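Local coordinates for protein SidF, inhibitor of growth family, member 3 (Legionella pneumophila subsp. pneumophila, PDB 4FYE) that probably removes a phosphate from phosphoinositide lipids as a membrane-associated phosphatase of Legionella pneumophila, at residues Ala705-Lys718 with Gly731-Lys743. The protein carries 1 engineered substitution. Sequence-based numbering, arbitrary orientation.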
ATOM      1  N   ALA A 705      -6.593 -11.701   3.424  1.00 36.92           N
ATOM      2  CA  ALA A 705      -6.357 -12.672   4.470  1.00 35.86           C
ATOM      3  C   ALA A 705      -5.020 -13.375   4.240  1.00 37.33           C
ATOM      4  O   ALA A 705      -4.307 -13.727   5.208  1.00 39.76           O
ATOM      5  CB  ALA A 705      -7.503 -13.651   4.597  1.00 31.28           C
ATOM      6  N   LEU A 706      -4.652 -13.512   2.968  1.00 36.88           N
ATOM      7  CA  LEU A 706      -3.340 -14.092   2.602  1.00 41.49           C
ATOM      8  C   LEU A 706      -2.181 -13.218   3.032  1.00 42.17           C
ATOM      9  O   LEU A 706      -1.245 -13.699   3.627  1.00 42.61           O
ATOM     10  CB  LEU A 706      -3.247 -14.196   1.082  1.00 38.41           C
ATOM     11  CG  LEU A 706      -3.573 -15.536   0.485  1.00 40.77           C
ATOM     12  CD1 LEU A 706      -2.913 -15.621  -0.888  1.00 39.94           C
ATOM     13  CD2 LEU A 706      -2.937 -16.609   1.391  1.00 43.93           C
ATOM     14  N   HIS A 707      -2.277 -11.921   2.683  1.00 39.80           N
ATOM     15  CA  HIS A 707      -1.315 -10.897   3.058  1.00 39.88           C
ATOM     16  C   HIS A 707      -1.182 -10.893   4.554  1.00 42.51           C
ATOM     17  O   HIS A 707      -0.065 -10.957   5.027  1.00 41.12           O
ATOM     18  CB  HIS A 707      -1.704  -9.548   2.449  1.00 41.87           C
ATOM     19  CG  HIS A 707      -1.162  -8.347   3.174  1.00 47.68           C
ATOM     20  ND1 HIS A 707      -0.051  -7.696   2.764  1.00 54.91           N
ATOM     21  CD2 HIS A 707      -1.610  -7.684   4.319  1.00 53.48           C
ATOM     22  CE1 HIS A 707       0.219  -6.684   3.620  1.00 60.58           C
ATOM     23  NE2 HIS A 707      -0.728  -6.679   4.577  1.00 59.24           N
ATOM     24  N   HIS A 708      -2.301 -10.885   5.308  1.00 38.61           N
ATOM     25  CA  HIS A 708      -2.243 -10.913   6.782  1.00 36.61           C
ATOM     26  C   HIS A 708      -1.529 -12.133   7.345  1.00 35.02           C
ATOM     27  O   HIS A 708      -0.813 -12.065   8.365  1.00 39.08           O
ATOM     28  CB  HIS A 708      -3.666 -10.786   7.371  1.00 35.71           C
ATOM     29  CG  HIS A 708      -3.705 -10.329   8.830  1.00 39.45           C
ATOM     30  ND1 HIS A 708      -3.496 -11.189   9.897  1.00 40.49           N
ATOM     31  CD2 HIS A 708      -3.980  -9.091   9.379  1.00 35.48           C
ATOM     32  CE1 HIS A 708      -3.604 -10.504  11.055  1.00 36.03           C
ATOM     33  NE2 HIS A 708      -3.938  -9.229  10.747  1.00 41.09           N
ATOM     34  N   THR A 709      -1.716 -13.277   6.700  1.00 34.17           N
ATOM     35  CA  THR A 709      -1.076 -14.507   7.147  1.00 38.86           C
ATOM     36  C   THR A 709       0.447 -14.408   6.993  1.00 40.43           C
ATOM     37  O   THR A 709       1.189 -14.660   7.946  1.00 47.75           O
ATOM     38  CB  THR A 709      -1.669 -15.725   6.417  1.00 38.63           C
ATOM     39  OG1 THR A 709      -3.079 -15.721   6.676  1.00 40.39           O
ATOM     40  CG2 THR A 709      -1.080 -17.034   6.957  1.00 36.12           C
ATOM     41  N   ALA A 710       0.888 -14.048   5.808  1.00 38.11           N
ATOM     42  CA  ALA A 710       2.310 -13.731   5.541  1.00 44.95           C
ATOM     43  C   ALA A 710       2.906 -12.684   6.496  1.00 44.75           C
ATOM     44  O   ALA A 710       4.066 -12.766   6.864  1.00 45.98           O
ATOM     45  CB  ALA A 710       2.476 -13.242   4.104  1.00 36.62           C
ATOM     46  N   ASN A 711       2.121 -11.715   6.917  1.00 41.54           N
ATOM     47  CA  ASN A 711       2.659 -10.769   7.857  1.00 44.61           C
ATOM     48  C   ASN A 711       2.620 -11.207   9.266  1.00 45.77           C
ATOM     49  O   ASN A 711       3.482 -10.790  10.001  1.00 49.50           O
ATOM     50  CB  ASN A 711       1.935  -9.424   7.822  1.00 51.56           C
ATOM     51  CG  ASN A 711       2.439  -8.516   6.738  1.00 54.13           C
ATOM     52  OD1 ASN A 711       3.398  -8.831   6.035  1.00 62.38           O
ATOM     53  ND2 ASN A 711       1.771  -7.395   6.570  1.00 59.79           N
ATOM     54  N   THR A 712       1.603 -11.968   9.694  1.00 43.85           N
ATOM     55  CA  THR A 712       1.463 -12.225  11.155  1.00 43.12           C
ATOM     56  C   THR A 712       1.431 -13.681  11.496  1.00 41.47           C
ATOM     57  O   THR A 712       1.543 -14.014  12.651  1.00 46.79           O
ATOM     58  CB  THR A 712       0.219 -11.546  11.822  1.00 44.89           C
ATOM     59  OG1 THR A 712      -0.982 -12.180  11.334  1.00 40.81           O
ATOM     60  CG2 THR A 712       0.172  -9.972  11.496  1.00 37.86           C
ATOM     61  N   GLY A 713       1.341 -14.575  10.517  1.00 41.24           N
ATOM     62  CA  GLY A 713       1.118 -15.967  10.898  1.00 43.34           C
ATOM     63  C   GLY A 713      -0.338 -16.467  10.952  1.00 44.89           C
ATOM     64  O   GLY A 713      -0.553 -17.679  10.929  1.00 48.63           O
ATOM     65  N   VAL A 714      -1.326 -15.563  10.881  1.00 41.59           N
ATOM     66  CA  VAL A 714      -2.758 -15.896  11.010  1.00 38.73           C
ATOM     67  C   VAL A 714      -3.586 -15.001  10.050  1.00 41.17           C
ATOM     68  O   VAL A 714      -3.133 -13.945   9.582  1.00 39.06           O
ATOM     69  CB  VAL A 714      -3.008 -15.691  12.503  1.00 45.08           C
ATOM     70  CG1 VAL A 714      -3.781 -14.429  12.889  1.00 43.83           C
ATOM     71  CG2 VAL A 714      -3.204 -16.962  13.267  1.00 37.03           C
ATOM     72  N   SER A 715      -4.797 -15.380   9.686  1.00 45.55           N
ATOM     73  CA  SER A 715      -5.533 -14.450   8.792  1.00 39.99           C
ATOM     74  C   SER A 715      -6.018 -13.183   9.512  1.00 39.78           C
ATOM     75  O   SER A 715      -5.905 -13.025  10.751  1.00 39.34           O
ATOM     76  CB  SER A 715      -6.684 -15.120   8.070  1.00 37.53           C
ATOM     77  OG  SER A 715      -6.233 -16.232   7.309  1.00 41.72           O
ATOM     78  N   GLY A 716      -6.537 -12.256   8.722  1.00 39.70           N
ATOM     79  CA  GLY A 716      -7.083 -11.073   9.298  1.00 38.60           C
ATOM     80  C   GLY A 716      -7.249  -9.977   8.254  1.00 52.61           C
ATOM     81  O   GLY A 716      -7.486 -10.232   7.081  1.00 39.16           O
ATOM     82  N   GLY A 717      -6.843  -8.802   8.728  1.00 56.69           N
ATOM     83  CA  GLY A 717      -7.502  -7.594   8.560  1.00 52.97           C
ATOM     84  C   GLY A 717      -8.398  -7.499   9.783  1.00 44.89           C
ATOM     85  O   GLY A 717      -9.316  -8.294   9.915  1.00 47.35           O
ATOM     86  N   LYS A 718      -8.188  -6.496  10.612  1.00 43.69           N
ATOM     87  CA  LYS A 718      -9.005  -6.254  11.801  1.00 49.12           C
ATOM     88  C   LYS A 718      -9.757  -4.921  11.797  1.00 51.64           C
ATOM     89  O   LYS A 718     -10.178  -4.474  12.857  1.00 62.53           O
ATOM     90  CB  LYS A 718      -8.079  -6.178  13.029  1.00 54.27           C
ATOM     91  CG  LYS A 718      -8.613  -6.943  14.196  1.00 61.89           C
ATOM     92  CD  LYS A 718      -8.637  -6.100  15.458  1.00 80.82           C
ATOM     93  CE  LYS A 718      -9.641  -6.655  16.471  1.00 80.93           C
ATOM     94  NZ  LYS A 718      -9.782  -5.767  17.666  1.00 80.95           N
ATOM     95  N   GLY A 731     -16.626  -8.616   8.459  1.00 36.08           N
ATOM     96  CA  GLY A 731     -15.480  -8.362   9.329  1.00 31.06           C
ATOM     97  C   GLY A 731     -14.995  -9.563  10.125  1.00 35.90           C
ATOM     98  O   GLY A 731     -14.059  -9.438  10.897  1.00 40.20           O
ATOM     99  N   LEU A 732     -15.589 -10.749   9.971  1.00 34.20           N
ATOM    100  CA  LEU A 732     -15.168 -11.885  10.818  1.00 36.88           C
ATOM    101  C   LEU A 732     -13.687 -12.299  10.767  1.00 37.82           C
ATOM    102  O   LEU A 732     -13.171 -12.953  11.715  1.00 40.37           O
ATOM    103  CB  LEU A 732     -16.063 -13.111  10.597  1.00 38.27           C
ATOM    104  CG  LEU A 732     -17.423 -12.974  11.296  1.00 45.13           C
ATOM    105  CD1 LEU A 732     -18.242 -14.244  11.065  1.00 45.52           C
ATOM    106  CD2 LEU A 732     -17.212 -12.718  12.784  1.00 45.41           C
ATOM    107  N   PHE A 733     -13.009 -12.024   9.657  1.00 32.85           N
ATOM    108  CA  PHE A 733     -11.561 -12.152   9.638  1.00 33.22           C
ATOM    109  C   PHE A 733     -10.885 -11.335  10.738  1.00 37.26           C
ATOM    110  O   PHE A 733      -9.793 -11.721  11.176  1.00 38.54           O
ATOM    111  CB  PHE A 733     -10.932 -11.934   8.228  1.00 34.23           C
ATOM    112  CG  PHE A 733     -10.757 -13.232   7.448  1.00 35.81           C
ATOM    113  CD1 PHE A 733     -10.052 -14.287   7.996  1.00 35.49           C
ATOM    114  CD2 PHE A 733     -11.294 -13.388   6.177  1.00 40.46           C
ATOM    115  CE1 PHE A 733      -9.867 -15.484   7.306  1.00 43.88           C
ATOM    116  CE2 PHE A 733     -11.108 -14.581   5.466  1.00 42.68           C
ATOM    117  CZ  PHE A 733     -10.398 -15.638   6.037  1.00 40.65           C
ATOM    118  N   GLY A 734     -11.534 -10.259  11.224  1.00 32.43           N
ATOM    119  CA  GLY A 734     -10.978  -9.483  12.350  1.00 37.48           C
ATOM    120  C   GLY A 734     -10.788 -10.271  13.632  1.00 41.21           C
ATOM    121  O   GLY A 734      -9.767 -10.134  14.310  1.00 54.01           O
ATOM    122  N   LYS A 735     -11.734 -11.144  13.938  1.00 44.69           N
ATOM    123  CA  LYS A 735     -11.682 -12.005  15.135  1.00 48.32           C
ATOM    124  C   LYS A 735     -10.587 -13.041  15.039  1.00 47.71           C
ATOM    125  O   LYS A 735     -10.014 -13.403  16.028  1.00 58.22           O
ATOM    126  CB  LYS A 735     -13.019 -12.755  15.359  1.00 55.52           C
ATOM    127  CG  LYS A 735     -14.288 -11.945  15.240  1.00 56.17           C
ATOM    128  CD  LYS A 735     -14.421 -10.948  16.385  1.00 68.52           C
ATOM    129  CE  LYS A 735     -15.393  -9.824  15.977  1.00 76.46           C
ATOM    130  NZ  LYS A 735     -15.280  -8.613  16.861  1.00 74.39           N
ATOM    131  N   VAL A 736     -10.284 -13.524  13.851  1.00 45.56           N
ATOM    132  CA  VAL A 736      -9.147 -14.384  13.735  1.00 44.41           C
ATOM    133  C   VAL A 736      -7.870 -13.571  13.928  1.00 42.62           C
ATOM    134  O   VAL A 736      -6.925 -14.028  14.590  1.00 42.51           O
ATOM    135  CB  VAL A 736      -9.124 -15.026  12.351  1.00 45.30           C
ATOM    136  CG1 VAL A 736      -7.799 -15.719  12.156  1.00 48.81           C
ATOM    137  CG2 VAL A 736     -10.212 -16.058  12.280  1.00 45.59           C
ATOM    138  N   ALA A 737      -7.818 -12.389  13.320  1.00 35.38           N
ATOM    139  CA  ALA A 737      -6.662 -11.489  13.517  1.00 42.94           C
ATOM    140  C   ALA A 737      -6.294 -11.354  14.990  1.00 44.01           C
ATOM    141  O   ALA A 737      -5.107 -11.355  15.320  1.00 50.97           O
ATOM    142  CB  ALA A 737      -6.887 -10.090  12.932  1.00 39.33           C
ATOM    143  N   ASN A 738      -7.275 -11.252  15.877  1.00 43.94           N
ATOM    144  CA  ASN A 738      -6.928 -11.294  17.320  1.00 48.62           C
ATOM    145  C   ASN A 738      -5.885 -12.302  17.706  1.00 50.66           C
ATOM    146  O   ASN A 738      -5.068 -11.992  18.537  1.00 57.07           O
ATOM    147  CB  ASN A 738      -8.174 -11.432  18.161  1.00 47.93           C
ATOM    148  CG  ASN A 738      -9.024 -10.174  18.080  1.00 56.83           C
ATOM    149  OD1 ASN A 738      -8.474  -9.073  17.879  1.00 63.29           O
ATOM    150  ND2 ASN A 738     -10.346 -10.312  18.186  1.00 54.95           N
ATOM    151  N   PHE A 739      -5.904 -13.490  17.123  1.00 51.75           N
ATOM    152  CA  PHE A 739      -4.958 -14.525  17.504  1.00 52.48           C
ATOM    153  C   PHE A 739      -3.537 -13.993  17.598  1.00 56.26           C
ATOM    154  O   PHE A 739      -2.781 -14.384  18.474  1.00 66.86           O
ATOM    155  CB  PHE A 739      -5.001 -15.691  16.524  1.00 52.08           C
ATOM    156  CG  PHE A 739      -6.200 -16.572  16.678  1.00 52.06           C
ATOM    157  CD1 PHE A 739      -7.183 -16.269  17.591  1.00 50.77           C
ATOM    158  CD2 PHE A 739      -6.342 -17.700  15.901  1.00 51.82           C
ATOM    159  CE1 PHE A 739      -8.290 -17.075  17.728  1.00 55.94           C
ATOM    160  CE2 PHE A 739      -7.444 -18.513  16.034  1.00 52.12           C
ATOM    161  CZ  PHE A 739      -8.420 -18.199  16.950  1.00 52.33           C
ATOM    162  N   ALA A 740      -3.180 -13.105  16.683  1.00 51.85           N
ATOM    163  CA  ALA A 740      -1.842 -12.534  16.631  1.00 59.78           C
ATOM    164  C   ALA A 740      -1.519 -11.725  17.877  1.00 65.20           C
ATOM    165  O   ALA A 740      -0.393 -11.716  18.349  1.00 67.66           O
ATOM    166  CB  ALA A 740      -1.686 -11.678  15.392  1.00 52.10           C
ATOM    167  N   LYS A 741      -2.509 -11.004  18.370  1.00 71.58           N
ATOM    168  CA  LYS A 741      -2.368 -10.187  19.565  1.00 81.02           C
ATOM    169  C   LYS A 741      -2.101 -10.915  20.885  1.00 82.57           C
ATOM    170  O   LYS A 741      -1.353 -10.416  21.717  1.00104.91           O
ATOM    171  CB  LYS A 741      -3.560  -9.244  19.713  1.00 77.52           C
ATOM    172  CG  LYS A 741      -3.480  -8.029  18.811  1.00 80.14           C
ATOM    173  CD  LYS A 741      -4.857  -7.462  18.536  1.00 77.28           C
ATOM    174  CE  LYS A 741      -5.526  -7.007  19.818  1.00 77.43           C
ATOM    175  NZ  LYS A 741      -6.425  -8.049  20.380  1.00 85.22           N
ATOM    176  N   ILE A 742      -2.714 -12.074  21.092  1.00 75.35           N
ATOM    177  CA  ILE A 742      -2.869 -12.632  22.435  1.00 92.38           C
ATOM    178  C   ILE A 742      -1.565 -12.849  23.194  1.00 98.70           C
ATOM    179  O   ILE A 742      -0.562 -13.289  22.640  1.00 96.19           O
ATOM    180  CB  ILE A 742      -3.643 -13.965  22.429  1.00 93.63           C
ATOM    181  CG1 ILE A 742      -2.860 -15.046  21.689  1.00 77.67           C
ATOM    182  CG2 ILE A 742      -5.028 -13.784  21.829  1.00 92.70           C
ATOM    183  CD1 ILE A 742      -3.721 -16.203  21.241  1.00 62.98           C
ATOM    184  N   LYS A 743      -1.604 -12.519  24.480  1.00 93.06           N
ATOM    185  CA  LYS A 743      -0.419 -12.503  25.319  1.00106.35           C
ATOM    186  C   LYS A 743      -0.709 -13.030  26.715  1.00 89.85           C
ATOM    187  O   LYS A 743      -0.656 -12.278  27.685  1.00 88.50           O
ATOM    188  CB  LYS A 743       0.113 -11.074  25.423  1.00103.61           C
ATOM    189  CG  LYS A 743      -0.717 -10.050  24.666  1.00 96.93           C
ATOM    190  CD  LYS A 743       0.013  -9.587  23.418  1.00 97.67           C
ATOM    191  CE  LYS A 743       1.114 -10.561  23.042  1.00 96.12           C
ATOM    192  NZ  LYS A 743       2.299  -9.880  22.454  1.00 87.38           N
TER
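Phe733 of helix 733-741 reaches Ala705 on helix 701-712 in a plain structural packing of the last two helices of the phosphatase domain, nearly parallel, their axes 11.0 Å apart and the loop of residues 714-718 packed between them. From Phe733 CB, 4.1 Å from Gly716 CA, the side chain runs outward: CD1 and then CE1 pass Ser715 CB, and CE2 and CZ sit beneath Ala705 CB. Ala705 CB stands over the ring centre of Phe733, 3.8 Å from its centroid, a CH-pi contact. Ser715 OG turns instead to Glu74 of helix 71-92 and to Arg38.

No conventional hydrogen bond joins the two segments; three weak CA-H...O contacts link the backbones, the straightest from Gly716 CA to Phe733 O (3.4 Å, 161° at H). Bare glycine backbone allows this approach, since Ala737 CB packs against Gly716 CA. His708, its CG anti to the backbone N (chi1 -160°), lays its ring over Gly716 CA, with Thr712 CG2 on the other face. Farther along, Val714 drops both methyls onto Phe739 CB, and Thr712 CB meets Ala740 CB. His708 ND1 fixes the ring's rotation by donating to Val714 O in the ring plane, 2.8 Å away and nearly straight at 173°.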